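Local coordinates for oxalate biosynthetic component 1 (Burkholderia thailandensis, PDB 5IKY), which probably makes oxalate in a quorum sensing-dependent pathway, joining serine hydrolase and lyase activities in one polypeptide, at residues A[413-417]-A[418-422]; A[461-464]-A[465-469]; A[514-517]-A[518-522]. All blocks are in the same frame, centred on the assembly; numbering follows the deposited sequence.

Overall arrangement
All three contacts are local helix ends around the parallel, curled sheet that fits a TIM barrel. Contact 1 is the tight turn into helix 418-442, contact 2 the end of helix 460-466 before strand 471-474, and contact 3 the start of helix 518-524 after strand 514-515. Contacts 1 and 2 have centres about 17 Å apart and touch through a probable hydrogen bond, His421 NE2 to Asp462 OD2, 2.9 Å. Contact 3 lies about 18 Å from contact 2, centre to centre, and about 32 Å from contact 1. Strand 471-474, which follows contact 2, leads toward Glu477, which with His227 marks the magnesium site.

Contact 1 of 3, residues A[413-417]-A[418-422]; sequences LQAGT and DDAHE
Thr417 and the first turn of helix 418-442 meet at a short connection between two consecutive helices, with a positive-phi glycine ending the first and a threonine N-cap opening the second. Helix 403-415 stops at Gly416, whose phi of 73° turns the chain out of the first helix, and Thr417 then occupies the N-cap position of the second. The carbonyl of Thr417 faces the new helix: its O accepts a hydrogen bond from His421 N at 3.2 Å and a weak one from Ala420 N. Neither is straight, with an N-H...O angle of 139° at His421. Helix 418-442 leads to strand 446-451 of the parallel sheet, consistent with an outer helix of a TIM-barrel-like domain, and the connection lies at the surface.

The side chain of Thr417 divides its two branches between different neighbours. OG1 stands anti to the backbone N (chi1 178°) and lies 3.6 Å from Asp419 N, at the opening of the helix. The same torsion leaves CG2 between the backbone N and the carbonyl carbon, the more crowded position, and from there the methyl packs against Ala420 CB at 3.5 Å. Ala420, buried, also receives the methyl of Ala415 from the last turn of the preceding helix. The alanine methyls are where the two helices touch across the connection. Asp418 and Asp419 carry their carboxylates at the first turn, where negative charge would probably suit the positive end of the helix dipole. The imidazole of His421 stands beside the end of Leu413 and touches Leu459, and its NE2 is hydrogen-bonded to Asp462 OD2; Leu459 also meets Leu413. Ala415 CB and Ala420 CB are 3.7 Å apart.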
loop_
_atom_site.group_PDB
_atom_site.type_symbol
_atom_site.label_atom_id
_atom_site.label_comp_id
_atom_site.label_asym_id
_atom_site.label_seq_id
_atom_site.Cartn_x
_atom_site.Cartn_y
_atom_site.Cartn_z
ATOM N N LEU A 413 -35.496 7.418 -3.988
ATOM C CA LEU A 413 -34.463 6.393 -4.054
ATOM C C LEU A 413 -35.088 5.011 -4.213
ATOM O O LEU A 413 -34.556 4.156 -4.920
ATOM C CB LEU A 413 -33.579 6.437 -2.807
ATOM C CG LEU A 413 -32.719 7.691 -2.650
ATOM C CD1 LEU A 413 -31.902 7.633 -1.368
ATOM C CD2 LEU A 413 -31.813 7.858 -3.857
ATOM N N GLN A 414 -36.225 4.806 -3.555
ATOM C CA GLN A 414 -36.939 3.536 -3.634
ATOM C C GLN A 414 -37.579 3.333 -5.004
ATOM O O GLN A 414 -37.761 2.200 -5.447
ATOM C CB GLN A 414 -38.004 3.454 -2.540
ATOM C CG GLN A 414 -37.518 2.807 -1.255
ATOM C CD GLN A 414 -38.359 3.194 -0.056
ATOM O OE1 GLN A 414 -39.255 4.032 -0.156
ATOM N NE2 GLN A 414 -38.077 2.578 1.088
ATOM N N ALA A 415 -37.921 4.435 -5.667
ATOM C CA ALA A 415 -38.505 4.379 -7.003
ATOM C C ALA A 415 -37.542 3.722 -7.988
ATOM O O ALA A 415 -37.962 3.060 -8.937
ATOM C CB ALA A 415 -38.886 5.772 -7.477
ATOM N N GLY A 416 -36.246 3.919 -7.758
ATOM C CA GLY A 416 -35.216 3.235 -8.518
ATOM C C GLY A 416 -35.024 3.709 -9.947
ATOM O O GLY A 416 -34.091 3.279 -10.625
ATOM N N THR A 417 -35.901 4.594 -10.412
ATOM C CA THR A 417 -35.804 5.099 -11.775
ATOM C C THR A 417 -34.818 6.262 -11.858
ATOM O O THR A 417 -34.557 6.941 -10.864
ATOM C CB THR A 417 -37.179 5.541 -12.317
ATOM O OG1 THR A 417 -37.025 6.078 -13.637
ATOM C CG2 THR A 417 -37.800 6.593 -11.417
ATOM N N ASP A 418 -34.268 6.476 -13.050
ATOM C CA ASP A 418 -33.255 7.504 -13.266
ATOM C C ASP A 418 -33.790 8.914 -13.029
ATOM O O ASP A 418 -33.043 9.809 -12.633
ATOM C CB ASP A 418 -32.688 7.399 -14.683
ATOM C CG ASP A 418 -31.633 6.315 -14.812
ATOM O OD1 ASP A 418 -31.480 5.516 -13.863
ATOM O OD2 ASP A 418 -30.958 6.264 -15.862
ATOM N N ASP A 419 -35.081 9.107 -13.273
ATOM C CA ASP A 419 -35.696 10.419 -13.100
ATOM C C ASP A 419 -35.885 10.757 -11.625
ATOM O O ASP A 419 -35.754 11.916 -11.226
ATOM C CB ASP A 419 -37.036 10.484 -13.833
ATOM C CG ASP A 419 -36.871 10.721 -15.322
ATOM O OD1 ASP A 419 -37.085 11.867 -15.770
ATOM O OD2 ASP A 419 -36.519 9.762 -16.041
ATOM N N ALA A 420 -36.192 9.748 -10.817
ATOM C CA ALA A 420 -36.323 9.949 -9.381
ATOM C C ALA A 420 -34.958 10.215 -8.762
ATOM O O ALA A 420 -34.851 10.871 -7.727
ATOM C CB ALA A 420 -36.979 8.748 -8.726
ATOM N N HIS A 421 -33.917 9.700 -9.407
ATOM C CA HIS A 421 -32.553 9.894 -8.935
ATOM C C HIS A 421 -32.129 11.351 -9.068
ATOM O O HIS A 421 -31.605 11.940 -8.123
ATOM C CB HIS A 421 -31.583 8.999 -9.703
ATOM C CG HIS A 421 -30.197 8.993 -9.138
ATOM N ND1 HIS A 421 -29.879 8.357 -7.958
ATOM C CD2 HIS A 421 -29.050 9.558 -9.584
ATOM C CE1 HIS A 421 -28.592 8.522 -7.706
ATOM N NE2 HIS A 421 -28.066 9.247 -8.677
ATOM N N GLU A 422 -32.355 11.923 -10.248
ATOM C CA GLU A 422 -31.997 13.313 -10.512
ATOM C C GLU A 422 -32.736 14.263 -9.577
ATOM O O GLU A 422 -32.148 15.206 -9.047
ATOM C CB GLU A 422 -32.291 13.675 -11.968
ATOM C CG GLU A 422 -31.138 13.412 -12.919
ATOM C CD GLU A 422 -31.546 13.539 -14.374
ATOM O OE1 GLU A 422 -31.507 12.518 -15.094
ATOM O OE2 GLU A 422 -31.913 14.657 -14.794
#

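Contact 2 of 3, residues A[461-464]-A[465-469]; sequences VDVA and IALDL
Val461 and Ile465, one helical turn apart, lie side by side and point the same way, with Val461 CG1 against Ile465 CD1 at 3.6 Å. Ile465 sets its CG1 branch anti to the carbonyl carbon (chi1 -63°), which lays that branch back along the helix, over Val461 O. On another face Val463 and Leu467 repeat the pairing: Val463 CG1 meets Leu467 CD1 at 3.8 Å. Val461 packs on Leu504 and Leu508 of helix 497-510 and Ile465 on Ile513, while Leu467 lies on Leu432 and Val436 of helix 418-442 and Val463 on Ala428.

The backbone bonds begin as ordinary helix. Ile465 N reaches Val461 O at 2.9 Å, Ala466 N bonds to Asp462 O, and Leu467 N to Val463 O. The last turn then closes as a Schellman motif, ending helix 460-466 inside the beta-alpha-beta unit of strand 446-451, this helix and strand 471-474. Asp468 takes up a positive phi of 55°, and the chain folds back so that Leu469 N donates to Ala464 O at 3.0 Å, almost straight at 175°. Inside that loop Asp468 N donates to Ile465 O, also at 3.0 Å. The apolar contact usual for this motif joins the same outer pair: Leu469 CD1 comes to 4.5 Å from Ala464 CB, and the leucine goes on to lie against Ile448 and Leu450 of strand 446-451.

Of the polar groups, Asp462 forms a salt bridge through OD1 with Arg511 NH1, and Lys3 NZ is hydrogen-bonded to the backbone O of Leu469.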
loop_
_atom_site.group_PDB
_atom_site.type_symbol
_atom_site.label_atom_id
_atom_site.label_comp_id
_atom_site.label_asym_id
_atom_site.label_seq_id
_atom_site.Cartn_x
_atom_site.Cartn_y
_atom_site.Cartn_z
ATOM N N VAL A 461 -21.827 10.468 -4.931
ATOM C CA VAL A 461 -20.982 11.013 -5.988
ATOM C C VAL A 461 -21.628 12.209 -6.690
ATOM O O VAL A 461 -21.004 13.260 -6.829
ATOM C CB VAL A 461 -20.639 9.940 -7.036
ATOM C CG1 VAL A 461 -19.901 10.561 -8.206
ATOM C CG2 VAL A 461 -19.807 8.839 -6.402
ATOM N N ASP A 462 -22.878 12.050 -7.118
ATOM C CA ASP A 462 -23.572 13.097 -7.868
ATOM C C ASP A 462 -23.726 14.389 -7.066
ATOM O O ASP A 462 -23.554 15.482 -7.607
ATOM C CB ASP A 462 -24.950 12.606 -8.327
ATOM C CG ASP A 462 -24.862 11.601 -9.466
ATOM O OD1 ASP A 462 -23.965 11.749 -10.323
ATOM O OD2 ASP A 462 -25.690 10.666 -9.506
ATOM N N VAL A 463 -24.048 14.265 -5.782
ATOM C CA VAL A 463 -24.203 15.441 -4.931
ATOM C C VAL A 463 -22.855 16.115 -4.687
ATOM O O VAL A 463 -22.749 17.342 -4.745
ATOM C CB VAL A 463 -24.857 15.086 -3.579
ATOM C CG1 VAL A 463 -24.732 16.240 -2.595
ATOM C CG2 VAL A 463 -26.318 14.720 -3.781
ATOM N N ALA A 464 -21.826 15.309 -4.433
ATOM C CA ALA A 464 -20.483 15.834 -4.196
ATOM C C ALA A 464 -19.953 16.597 -5.406
ATOM O O ALA A 464 -19.294 17.628 -5.259
ATOM C CB ALA A 464 -19.532 14.711 -3.828
ATOM N N ILE A 465 -20.237 16.087 -6.602
ATOM C CA ILE A 465 -19.853 16.768 -7.834
ATOM C C ILE A 465 -20.594 18.090 -7.973
ATOM O O ILE A 465 -19.992 19.121 -8.280
ATOM C CB ILE A 465 -20.134 15.906 -9.080
ATOM C CG1 ILE A 465 -19.303 14.626 -9.052
ATOM C CG2 ILE A 465 -19.837 16.684 -10.354
ATOM C CD1 ILE A 465 -19.687 13.648 -10.137
ATOM N N ALA A 466 -21.903 18.051 -7.737
ATOM C CA ALA A 466 -22.761 19.224 -7.885
ATOM C C ALA A 466 -22.329 20.369 -6.977
ATOM O O ALA A 466 -22.393 21.535 -7.362
ATOM C CB ALA A 466 -24.210 18.852 -7.603
ATOM N N LEU A 467 -21.889 20.027 -5.773
ATOM C CA LEU A 467 -21.484 21.025 -4.794
ATOM C C LEU A 467 -20.002 21.359 -4.923
ATOM O O LEU A 467 -19.485 22.205 -4.193
ATOM C CB LEU A 467 -21.796 20.534 -3.380
ATOM C CG LEU A 467 -23.271 20.259 -3.084
ATOM C CD1 LEU A 467 -23.434 19.664 -1.698
ATOM C CD2 LEU A 467 -24.084 21.538 -3.218
ATOM N N ASP A 468 -19.332 20.689 -5.859
ATOM C CA ASP A 468 -17.906 20.893 -6.101
ATOM C C ASP A 468 -17.105 20.693 -4.816
ATOM O O ASP A 468 -16.255 21.511 -4.464
ATOM C CB ASP A 468 -17.654 22.289 -6.684
ATOM C CG ASP A 468 -16.265 22.436 -7.280
ATOM O OD1 ASP A 468 -15.783 21.474 -7.917
ATOM O OD2 ASP A 468 -15.657 23.514 -7.110
ATOM N N LEU A 469 -17.390 19.603 -4.113
ATOM C CA LEU A 469 -16.731 19.330 -2.842
ATOM C C LEU A 469 -15.338 18.749 -3.046
ATOM O O LEU A 469 -14.965 18.369 -4.157
ATOM C CB LEU A 469 -17.577 18.387 -1.992
ATOM C CG LEU A 469 -18.982 18.895 -1.666
ATOM C CD1 LEU A 469 -19.683 17.944 -0.709
ATOM C CD2 LEU A 469 -18.939 20.306 -1.095
#

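Contact 3 of 3, residues A[514-517]-A[518-522]; sequences GIVD and AETLR
Thr520 OG1 donates a hydrogen bond of 2.6 Å to Asp517 OD1, the shortest polar bond here, meeting the carboxylate oxygen on its syn side and 23° out of its plane. Asp517 is the N-cap residue of helix 518-524, which starts shortly after the short strand 514-515 alongside strand 4-9 of the parallel sheet. Its chi1 of 61° sets CG between its own backbone N and carbonyl carbon, folding the carboxylate over the first turn, where the side chains of Asp517 and Thr520 cross at about a right angle. OD2 rests 3.6 Å from Glu519 CB.

The backbone closes the same turn: Leu521 N gives its hydrogen to Asp517 O at 3.0 Å, in the carbonyl plane. The flanking residues add a hydrophobic staple, in which Val516, just before the cap, packs against Leu521 in the helix. Val516 CG1 also presses on Thr520 CB at 3.7 Å. Beneath the staple both Val516 and Leu521 touch Tyr6 of strand 4-9, tying the helix start to the sheet.

Glu519 extends away from the turn, and its oxygens accept hydrogen bonds from the backbone N atoms of Asn706 and Gly708. These bonds fix the carboxylate of Glu519 and probably offset part of its charge, although its OE2 stays 4.9 Å from Asp517 OD2, a like-charged neighbour. Val516 CG1 ends 3.9 Å from Leu521 CB.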
loop_
_atom_site.group_PDB
_atom_site.type_symbol
_atom_site.label_atom_id
_atom_site.label_comp_id
_atom_site.label_asym_id
_atom_site.label_seq_id
_atom_site.Cartn_x
_atom_site.Cartn_y
_atom_site.Cartn_z
ATOM N N GLY A 514 -10.573 11.368 -10.845
ATOM C CA GLY A 514 -9.501 10.691 -10.136
ATOM C C GLY A 514 -9.598 10.841 -8.630
ATOM O O GLY A 514 -10.458 11.561 -8.121
ATOM N N ILE A 515 -8.719 10.151 -7.911
ATOM C CA ILE A 515 -8.676 10.268 -6.458
ATOM C C ILE A 515 -7.292 10.693 -5.984
ATOM O O ILE A 515 -6.296 10.486 -6.676
ATOM C CB ILE A 515 -9.068 8.949 -5.761
ATOM C CG1 ILE A 515 -8.072 7.841 -6.097
ATOM C CG2 ILE A 515 -10.472 8.539 -6.159
ATOM C CD1 ILE A 515 -8.379 6.522 -5.414
ATOM N N VAL A 516 -7.240 11.295 -4.801
ATOM C CA VAL A 516 -5.986 11.776 -4.236
ATOM C C VAL A 516 -5.455 10.814 -3.177
ATOM O O VAL A 516 -6.159 10.476 -2.225
ATOM C CB VAL A 516 -6.154 13.174 -3.611
ATOM C CG1 VAL A 516 -4.826 13.682 -3.075
ATOM C CG2 VAL A 516 -6.728 14.144 -4.630
ATOM N N ASP A 517 -4.215 10.369 -3.349
ATOM C CA ASP A 517 -3.584 9.494 -2.368
ATOM C C ASP A 517 -3.142 10.290 -1.144
ATOM O O ASP A 517 -3.096 11.523 -1.176
ATOM C CB ASP A 517 -2.389 8.756 -2.978
ATOM C CG ASP A 517 -1.304 9.698 -3.461
ATOM O OD1 ASP A 517 -1.624 10.646 -4.206
ATOM O OD2 ASP A 517 -0.131 9.492 -3.088
ATOM N N ALA A 518 -2.811 9.574 -0.074
ATOM C CA ALA A 518 -2.453 10.190 1.198
ATOM C C ALA A 518 -1.263 11.145 1.084
ATOM O O ALA A 518 -1.316 12.262 1.593
ATOM C CB ALA A 518 -2.166 9.110 2.235
ATOM N N GLU A 519 -0.202 10.706 0.413
ATOM C CA GLU A 519 1.013 11.508 0.271
ATOM C C GLU A 519 0.738 12.850 -0.395
ATOM O O GLU A 519 1.212 13.888 0.064
ATOM C CB GLU A 519 2.068 10.744 -0.527
ATOM C CG GLU A 519 3.105 10.039 0.326
ATOM C CD GLU A 519 4.041 9.177 -0.497
ATOM O OE1 GLU A 519 4.278 8.012 -0.105
ATOM O OE2 GLU A 519 4.536 9.663 -1.536
ATOM N N THR A 520 -0.026 12.821 -1.482
ATOM C CA THR A 520 -0.385 14.039 -2.195
ATOM C C THR A 520 -1.251 14.943 -1.322
ATOM O O THR A 520 -1.077 16.164 -1.311
ATOM C CB THR A 520 -1.130 13.719 -3.505
ATOM O OG1 THR A 520 -0.327 12.848 -4.311
ATOM C CG2 THR A 520 -1.443 14.990 -4.282
ATOM N N LEU A 521 -2.172 14.337 -0.581
ATOM C CA LEU A 521 -3.105 15.095 0.244
ATOM C C LEU A 521 -2.390 15.788 1.397
ATOM O O LEU A 521 -2.738 16.913 1.761
ATOM C CB LEU A 521 -4.215 14.186 0.778
ATOM C CG LEU A 521 -5.363 14.910 1.488
ATOM C CD1 LEU A 521 -5.931 16.004 0.599
ATOM C CD2 LEU A 521 -6.452 13.933 1.878
ATOM N N ARG A 522 -1.387 15.122 1.962
ATOM C CA ARG A 522 -0.611 15.712 3.049
ATOM C C ARG A 522 0.065 17.002 2.591
ATOM O O ARG A 522 0.258 17.922 3.386
ATOM C CB ARG A 522 0.431 14.721 3.584
ATOM C CG ARG A 522 -0.172 13.464 4.184
ATOM C CD ARG A 522 0.871 12.616 4.890
ATOM N NE ARG A 522 1.080 13.075 6.255
ATOM C CZ ARG A 522 0.586 12.472 7.329
ATOM N NH1 ARG A 522 -0.127 11.359 7.205
ATOM N NH2 ARG A 522 0.830 12.970 8.532
#